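Local structure of p-nitrophenyl phosphatase (Pho2) (Archaeoglobus fulgidus, 3QGM) at residues 28-41 against 254-266. The protein probably acts as a metal-dependent phosphatase of the haloacid dehalogenase (HAD) superfamily and binds a calcium ion in what is probably its active site. Sequence-based numbering, arbitrary orientation. Where two conformers were deposited one is given.
Sequences EGVEGVKKLKELGK and YVFNSLKDMVEAL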
ATOM      1  N   GLU A  28      31.632  19.373   5.159  1.00 37.84           N
ATOM      2  CA  GLU A  28      31.253  20.368   6.169  0.50 38.10           C
ATOM      3  C   GLU A  28      30.552  19.717   7.363  1.00 38.10           C
ATOM      4  O   GLU A  28      30.650  20.200   8.503  1.00 38.80           O
ATOM      5  CB  GLU A  28      30.346  21.436   5.555  0.50 38.76           C
ATOM      6  CG  GLU A  28      30.895  22.085   4.297  0.50 38.56           C
ATOM      7  CD  GLU A  28      30.255  21.555   3.002  0.50 38.69           C
ATOM      8  OE1 GLU A  28      30.236  20.325   2.774  0.50 33.64           O
ATOM      9  OE2 GLU A  28      29.799  22.400   2.199  0.50 38.85           O
ATOM     10  N   GLY A  29      29.828  18.621   7.102  1.00 36.86           N
ATOM     11  CA  GLY A  29      29.242  17.802   8.175  1.00 36.21           C
ATOM     12  C   GLY A  29      30.265  17.008   8.989  1.00 36.39           C
ATOM     13  O   GLY A  29      30.199  16.946  10.231  1.00 36.10           O
ATOM     14  N   VAL A  30      31.225  16.382   8.305  1.00 36.53           N
ATOM     15  CA  VAL A  30      32.320  15.696   8.985  1.00 36.39           C
ATOM     16  C   VAL A  30      33.093  16.666   9.870  1.00 37.41           C
ATOM     17  O   VAL A  30      33.311  16.394  11.049  1.00 37.43           O
ATOM     18  CB  VAL A  30      33.294  14.989   7.961  1.00 37.20           C
ATOM     19  CG1 VAL A  30      34.632  14.664   8.620  1.00 35.48           C
ATOM     20  CG2 VAL A  30      32.645  13.732   7.360  1.00 35.70           C
ATOM     21  N   GLU A  31      33.509  17.796   9.297  1.00 38.33           N
ATOM     22  CA  GLU A  31      34.213  18.819  10.028  1.00 39.29           C
ATOM     23  C   GLU A  31      33.428  19.196  11.299  1.00 38.56           C
ATOM     24  O   GLU A  31      33.971  19.271  12.396  1.00 37.06           O
ATOM     25  CB  GLU A  31      34.351  20.078   9.163  1.00 41.80           C
ATOM     26  CG  GLU A  31      35.432  20.118   8.026  1.00 46.73           C
ATOM     27  CD  GLU A  31      35.344  21.451   7.195  1.00 52.08           C
ATOM     28  OE1 GLU A  31      35.892  22.483   7.687  1.00 55.68           O
ATOM     29  OE2 GLU A  31      34.722  21.472   6.071  1.00 52.45           O
ATOM     30  N   GLY A  32      32.137  19.452  11.140  1.00 37.61           N
ATOM     31  CA  GLY A  32      31.303  19.859  12.254  1.00 37.53           C
ATOM     32  C   GLY A  32      31.267  18.852  13.371  1.00 37.39           C
ATOM     33  O   GLY A  32      31.262  19.210  14.545  1.00 36.81           O
ATOM     34  N   VAL A  33      31.213  17.575  13.019  1.00 37.75           N
ATOM     35  CA  VAL A  33      31.220  16.537  14.048  1.00 37.58           C
ATOM     36  C   VAL A  33      32.523  16.594  14.788  1.00 38.85           C
ATOM     37  O   VAL A  33      32.566  16.575  16.015  1.00 39.19           O
ATOM     38  CB  VAL A  33      31.074  15.131  13.446  1.00 37.35           C
ATOM     39  CG1 VAL A  33      31.455  14.047  14.522  1.00 36.07           C
ATOM     40  CG2 VAL A  33      29.673  14.925  12.941  1.00 35.32           C
ATOM     41  N   LYS A  34      33.610  16.662  14.026  1.00 39.87           N
ATOM     42  CA  LYS A  34      34.919  16.688  14.633  1.00 41.33           C
ATOM     43  C   LYS A  34      35.077  17.876  15.567  1.00 41.84           C
ATOM     44  O   LYS A  34      35.555  17.711  16.692  1.00 41.94           O
ATOM     45  CB  LYS A  34      36.005  16.668  13.554  1.00 42.36           C
ATOM     46  CG  LYS A  34      36.059  15.353  12.762  1.00 44.03           C
ATOM     47  CD  LYS A  34      37.331  15.328  11.901  1.00 48.81           C
ATOM     48  CE  LYS A  34      37.353  14.182  10.914  1.00 50.45           C
ATOM     49  NZ  LYS A  34      38.481  14.315   9.932  1.00 52.08           N
ATOM     50  N   LYS A  35      34.657  19.070  15.138  1.00 41.77           N
ATOM     51  CA  LYS A  35      34.722  20.242  16.015  1.00 43.04           C
ATOM     52  C   LYS A  35      33.855  20.081  17.264  1.00 43.44           C
ATOM     53  O   LYS A  35      34.244  20.561  18.347  1.00 43.20           O
ATOM     54  CB  LYS A  35      34.369  21.556  15.289  1.00 43.64           C
ATOM     55  CG  LYS A  35      35.486  22.113  14.372  1.00 47.58           C
ATOM     56  CD  LYS A  35      35.487  21.503  12.953  1.00 50.12           C
ATOM     57  CE  LYS A  35      36.286  22.337  11.911  1.00 53.28           C
ATOM     58  NZ  LYS A  35      36.663  21.507  10.688  1.00 55.18           N
ATOM     59  N   LEU A  36      32.707  19.403  17.123  1.00 43.09           N
ATOM     60  CA  LEU A  36      31.832  19.113  18.272  1.00 43.80           C
ATOM     61  C   LEU A  36      32.453  18.186  19.338  1.00 44.39           C
ATOM     62  O   LEU A  36      32.264  18.422  20.523  1.00 44.45           O
ATOM     63  CB  LEU A  36      30.484  18.516  17.821  1.00 43.61           C
ATOM     64  CG  LEU A  36      29.382  19.495  17.388  1.00 44.01           C
ATOM     65  CD1 LEU A  36      28.128  18.719  16.961  1.00 44.08           C
ATOM     66  CD2 LEU A  36      29.052  20.493  18.493  1.00 44.55           C
ATOM     67  N   LYS A  37      33.121  17.112  18.900  1.00 44.61           N
ATOM     68  CA  LYS A  37      33.807  16.172  19.786  0.50 44.71           C
ATOM     69  C   LYS A  37      34.908  16.915  20.539  1.00 46.59           C
ATOM     70  O   LYS A  37      35.072  16.784  21.770  1.00 47.28           O
ATOM     71  CB  LYS A  37      34.434  15.025  18.978  0.50 43.63           C
ATOM     72  CG  LYS A  37      33.442  14.135  18.234  0.50 40.07           C
ATOM     73  CD  LYS A  37      34.141  13.005  17.446  0.50 34.71           C
ATOM     74  CE  LYS A  37      34.836  13.521  16.183  0.50 29.39           C
ATOM     75  NZ  LYS A  37      35.511  12.508  15.406  0.50 20.49           N
ATOM     76  N   GLU A  38      35.659  17.704  19.767  1.00 48.32           N
ATOM     77  CA  GLU A  38      36.750  18.570  20.256  1.00 49.65           C
ATOM     78  C   GLU A  38      36.290  19.555  21.331  1.00 50.40           C
ATOM     79  O   GLU A  38      37.046  19.872  22.256  1.00 51.31           O
ATOM     80  CB  GLU A  38      37.270  19.394  19.093  1.00 49.86           C
ATOM     81  CG  GLU A  38      38.748  19.331  18.844  1.00 53.00           C
ATOM     82  CD  GLU A  38      39.239  20.552  18.038  1.00 57.70           C
ATOM     83  OE1 GLU A  38      39.905  20.359  16.981  1.00 62.28           O
ATOM     84  OE2 GLU A  38      38.947  21.713  18.463  1.00 61.09           O
ATOM     85  N   LEU A  39      35.079  20.088  21.182  1.00 50.07           N
ATOM     86  CA  LEU A  39      34.480  20.929  22.225  1.00 50.82           C
ATOM     87  C   LEU A  39      33.874  20.076  23.339  1.00 50.38           C
ATOM     88  O   LEU A  39      33.170  20.627  24.192  1.00 51.49           O
ATOM     89  CB  LEU A  39      33.364  21.815  21.658  1.00 51.29           C
ATOM     90  CG  LEU A  39      33.607  23.272  21.261  1.00 53.63           C
ATOM     91  CD1 LEU A  39      35.044  23.552  20.900  1.00 54.97           C
ATOM     92  CD2 LEU A  39      32.645  23.626  20.102  1.00 53.78           C
ATOM     93  N   GLY A  40      34.078  18.750  23.309  1.00 48.21           N
ATOM     94  CA  GLY A  40      33.581  17.875  24.367  1.00 47.26           C
ATOM     95  C   GLY A  40      32.072  17.645  24.403  1.00 46.70           C
ATOM     96  O   GLY A  40      31.556  17.163  25.416  1.00 46.78           O
ATOM     97  N   LYS A  41      31.354  17.968  23.319  1.00 44.78           N
ATOM     98  CA  LYS A  41      29.905  17.738  23.288  1.00 43.22           C
ATOM     99  C   LYS A  41      29.686  16.261  23.021  1.00 41.29           C
ATOM    100  O   LYS A  41      30.475  15.625  22.294  1.00 40.21           O
ATOM    101  CB  LYS A  41      29.197  18.557  22.211  1.00 43.37           C
ATOM    102  CG  LYS A  41      29.453  20.054  22.204  1.00 44.38           C
ATOM    103  CD  LYS A  41      29.137  20.764  23.523  1.00 45.39           C
ATOM    104  CE  LYS A  41      28.747  22.219  23.248  1.00 47.46           C
ATOM    105  NZ  LYS A  41      28.443  23.052  24.489  1.00 47.76           N
ATOM    106  N   TYR A 254      16.536  26.847  14.787  1.00 37.56           N
ATOM    107  CA  TYR A 254      17.667  27.420  14.053  1.00 37.52           C
ATOM    108  C   TYR A 254      17.809  26.802  12.642  1.00 36.13           C
ATOM    109  O   TYR A 254      17.505  25.649  12.431  1.00 34.30           O
ATOM    110  CB  TYR A 254      18.961  27.174  14.820  1.00 36.86           C
ATOM    111  CG  TYR A 254      18.935  27.612  16.250  1.00 41.34           C
ATOM    112  CD1 TYR A 254      19.305  28.910  16.604  1.00 44.77           C
ATOM    113  CD2 TYR A 254      18.563  26.730  17.268  1.00 43.63           C
ATOM    114  CE1 TYR A 254      19.284  29.329  17.926  1.00 48.01           C
ATOM    115  CE2 TYR A 254      18.547  27.129  18.582  1.00 48.16           C
ATOM    116  CZ  TYR A 254      18.903  28.430  18.909  1.00 50.83           C
ATOM    117  OH  TYR A 254      18.886  28.836  20.223  1.00 56.38           O
ATOM    118  N   VAL A 255      18.298  27.586  11.691  1.00 37.06           N
ATOM    119  CA  VAL A 255      18.645  27.089  10.369  1.00 37.24           C
ATOM    120  C   VAL A 255      20.094  27.461  10.087  1.00 37.55           C
ATOM    121  O   VAL A 255      20.479  28.599  10.309  1.00 37.48           O
ATOM    122  CB  VAL A 255      17.785  27.735   9.282  1.00 38.34           C
ATOM    123  CG1 VAL A 255      18.101  27.111   7.908  1.00 38.01           C
ATOM    124  CG2 VAL A 255      16.306  27.598   9.625  1.00 38.85           C
ATOM    125  N   PHE A 256      20.886  26.498   9.617  1.00 37.19           N
ATOM    126  CA  PHE A 256      22.268  26.725   9.238  1.00 37.24           C
ATOM    127  C   PHE A 256      22.509  26.035   7.915  1.00 37.02           C
ATOM    128  O   PHE A 256      21.872  25.035   7.607  1.00 37.94           O
ATOM    129  CB  PHE A 256      23.248  26.159  10.266  1.00 37.43           C
ATOM    130  CG  PHE A 256      23.282  26.895  11.533  1.00 38.24           C
ATOM    131  CD1 PHE A 256      23.898  28.143  11.604  1.00 40.83           C
ATOM    132  CD2 PHE A 256      22.688  26.365  12.667  1.00 38.87           C
ATOM    133  CE1 PHE A 256      23.916  28.848  12.779  1.00 42.27           C
ATOM    134  CE2 PHE A 256      22.711  27.049  13.851  1.00 40.88           C
ATOM    135  CZ  PHE A 256      23.308  28.307  13.913  1.00 43.10           C
ATOM    136  N   ASN A 257      23.454  26.559   7.150  1.00 36.65           N
ATOM    137  CA  ASN A 257      23.802  25.971   5.877  1.00 36.55           C
ATOM    138  C   ASN A 257      24.300  24.539   6.086  1.00 34.66           C
ATOM    139  O   ASN A 257      23.884  23.645   5.389  1.00 33.86           O
ATOM    140  CB  ASN A 257      24.845  26.845   5.144  1.00 37.01           C
ATOM    141  CG  ASN A 257      24.197  27.996   4.364  1.00 40.87           C
ATOM    142  OD1 ASN A 257      23.084  27.861   3.856  1.00 45.71           O
ATOM    143  ND2 ASN A 257      24.910  29.108   4.230  1.00 40.13           N
ATOM    144  N   SER A 258      25.173  24.349   7.064  1.00 33.77           N
ATOM    145  CA  SER A 258      25.713  23.036   7.359  1.00 33.21           C
ATOM    146  C   SER A 258      26.025  22.926   8.843  1.00 33.20           C
ATOM    147  O   SER A 258      26.005  23.926   9.569  1.00 32.16           O
ATOM    148  CB  SER A 258      27.023  22.822   6.570  1.00 32.84           C
ATOM    149  OG  SER A 258      27.999  23.689   7.079  1.00 32.46           O
ATOM    150  N   LEU A 259      26.346  21.707   9.288  1.00 33.21           N
ATOM    151  CA  LEU A 259      26.686  21.496  10.695  1.00 33.59           C
ATOM    152  C   LEU A 259      27.930  22.326  11.112  1.00 35.96           C
ATOM    153  O   LEU A 259      28.023  22.828  12.250  1.00 34.76           O
ATOM    154  CB  LEU A 259      26.899  19.997  10.958  1.00 32.92           C
ATOM    155  CG  LEU A 259      27.200  19.596  12.388  1.00 30.30           C
ATOM    156  CD1 LEU A 259      25.975  19.856  13.248  1.00 30.30           C
ATOM    157  CD2 LEU A 259      27.588  18.107  12.362  1.00 28.78           C
ATOM    158  N   LYS A 260      28.881  22.450  10.182  1.00 38.08           N
ATOM    159  CA  LYS A 260      30.074  23.282  10.415  1.00 40.31           C
ATOM    160  C   LYS A 260      29.642  24.666  10.869  1.00 40.74           C
ATOM    161  O   LYS A 260      30.100  25.157  11.897  1.00 40.69           O
ATOM    162  CB  LYS A 260      30.944  23.357   9.150  1.00 41.28           C
ATOM    163  CG  LYS A 260      31.914  24.531   9.075  1.00 44.79           C
ATOM    164  CD  LYS A 260      32.726  24.473   7.773  1.00 48.40           C
ATOM    165  CE  LYS A 260      32.948  25.859   7.169  1.00 51.55           C
ATOM    166  NZ  LYS A 260      31.633  26.553   6.800  1.00 55.38           N
ATOM    167  N   ASP A 261      28.740  25.271  10.108  1.00 40.79           N
ATOM    168  CA  ASP A 261      28.269  26.608  10.420  1.00 41.53           C
ATOM    169  C   ASP A 261      27.540  26.677  11.770  1.00 40.97           C
ATOM    170  O   ASP A 261      27.719  27.653  12.524  1.00 40.46           O
ATOM    171  CB  ASP A 261      27.372  27.141   9.298  1.00 42.63           C
ATOM    172  CG  ASP A 261      28.102  27.278   7.955  1.00 44.16           C
ATOM    173  OD1 ASP A 261      29.329  27.514   7.918  1.00 49.09           O
ATOM    174  OD2 ASP A 261      27.436  27.136   6.913  1.00 47.20           O
HETATM  175  N   MSE A 262      26.754  25.649  12.088  1.00 39.32           N
HETATM  176  CA  MSE A 262      26.078  25.573  13.377  1.00 39.31           C
HETATM  177  C   MSE A 262      27.125  25.644  14.462  1.00 40.87           C
HETATM  178  O   MSE A 262      26.961  26.371  15.473  1.00 40.03           O
HETATM  179  CB  MSE A 262      25.317  24.270  13.560  1.00 37.76           C
HETATM  180  CG  MSE A 262      24.600  24.173  14.935  1.00 37.37           C
HETATM  181 SE   MSE A 262      24.022  22.420  15.506  0.60 32.75          SE
HETATM  182  CE  MSE A 262      25.685  21.939  16.407  1.00 40.28           C
ATOM    183  N   VAL A 263      28.186  24.867  14.271  1.00 40.96           N
ATOM    184  CA  VAL A 263      29.229  24.790  15.296  1.00 42.87           C
ATOM    185  C   VAL A 263      30.015  26.107  15.388  1.00 44.39           C
ATOM    186  O   VAL A 263      30.400  26.507  16.485  1.00 45.97           O
ATOM    187  CB  VAL A 263      30.203  23.591  15.101  1.00 42.07           C
ATOM    188  CG1 VAL A 263      31.247  23.634  16.170  1.00 43.31           C
ATOM    189  CG2 VAL A 263      29.457  22.261  15.160  1.00 40.29           C
ATOM    190  N   GLU A 264      30.245  26.788  14.268  1.00 45.28           N
ATOM    191  CA  GLU A 264      30.925  28.094  14.310  1.00 47.58           C
ATOM    192  C   GLU A 264      30.144  29.116  15.153  1.00 48.54           C
ATOM    193  O   GLU A 264      30.729  30.021  15.701  1.00 48.76           O
ATOM    194  CB  GLU A 264      31.161  28.637  12.896  1.00 48.00           C
ATOM    195  CG  GLU A 264      32.210  27.834  12.118  1.00 50.28           C
ATOM    196  CD  GLU A 264      32.333  28.222  10.640  1.00 53.67           C
ATOM    197  OE1 GLU A 264      31.486  29.009  10.129  1.00 56.46           O
ATOM    198  OE2 GLU A 264      33.300  27.727  10.006  1.00 53.99           O
ATOM    199  N   ALA A 265      28.827  28.945  15.261  1.00 49.43           N
ATOM    200  CA  ALA A 265      27.978  29.811  16.094  1.00 50.88           C
ATOM    201  C   ALA A 265      28.007  29.512  17.607  1.00 51.56           C
ATOM    202  O   ALA A 265      27.308  30.172  18.349  1.00 52.92           O
ATOM    203  CB  ALA A 265      26.515  29.784  15.578  1.00 50.39           C
ATOM    204  N   LEU A 266      28.772  28.524  18.075  1.00 51.77           N
ATOM    205  CA  LEU A 266      28.863  28.269  19.541  1.00 52.12           C
ATOM    206  C   LEU A 266      30.013  29.023  20.230  1.00 52.87           C
ATOM    207  O   LEU A 266      30.933  29.507  19.574  1.00 53.33           O
ATOM    208  CB  LEU A 266      29.007  26.777  19.835  1.00 51.07           C
ATOM    209  CG  LEU A 266      27.907  25.826  19.376  1.00 50.40           C
ATOM    210  CD1 LEU A 266      28.309  24.388  19.720  1.00 46.58           C
ATOM    211  CD2 LEU A 266      26.540  26.180  19.972  1.00 51.99           C
TER
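The carbonyl oxygen of E28 is gripped twice: G32 N takes it as the helical i+4 partner, with N to O 3.1 Å, and K260 N reaches it from the other helix in a weak bond, 3.3 Å from N to E28 O and bent to 120° at the hydrogen. It lies where helix 27-38 packs against the C-terminal helix 259-264 on one side of the parallel sheet of the Rossmann-like HAD core, their segment axes 7.7 Å apart and inclined at 34°. G32, with no side chain, lets its CA come within 4.1 Å of K260 CA; the place where a CB would stand is taken by L259 CG and K260 N. L259 CD2 rests on the turn G29-V33, 3.6 Å from G29 O and against V33 CG2. One turn on, V263 puts CG2 at once 3.6 Å from L36 CG and close to G32 O, while its other methyl, CG1, touches both K35 CB and L39 CD2. L36 also meets the CE of selenomethionine M262 and, at a right angle, L266; I13 and I43 of the sheet lie beneath it. On the solvent side, E31 and K260 run side by side, E31 OE1 resting on K260 CD while its anti lone pair takes a hydrogen bond from K35 NZ, part of a salt bridge. With an alanine in place of E31, K35 would probably lose its salt-bridge mate and the aliphatic part of K260 its neighbour alongside. The K260 chain bends at its far end, and NZ forms a salt bridge within its own segment, 2.7 Å from D261 OD1, on the syn side and 30° out of the carboxylate plane.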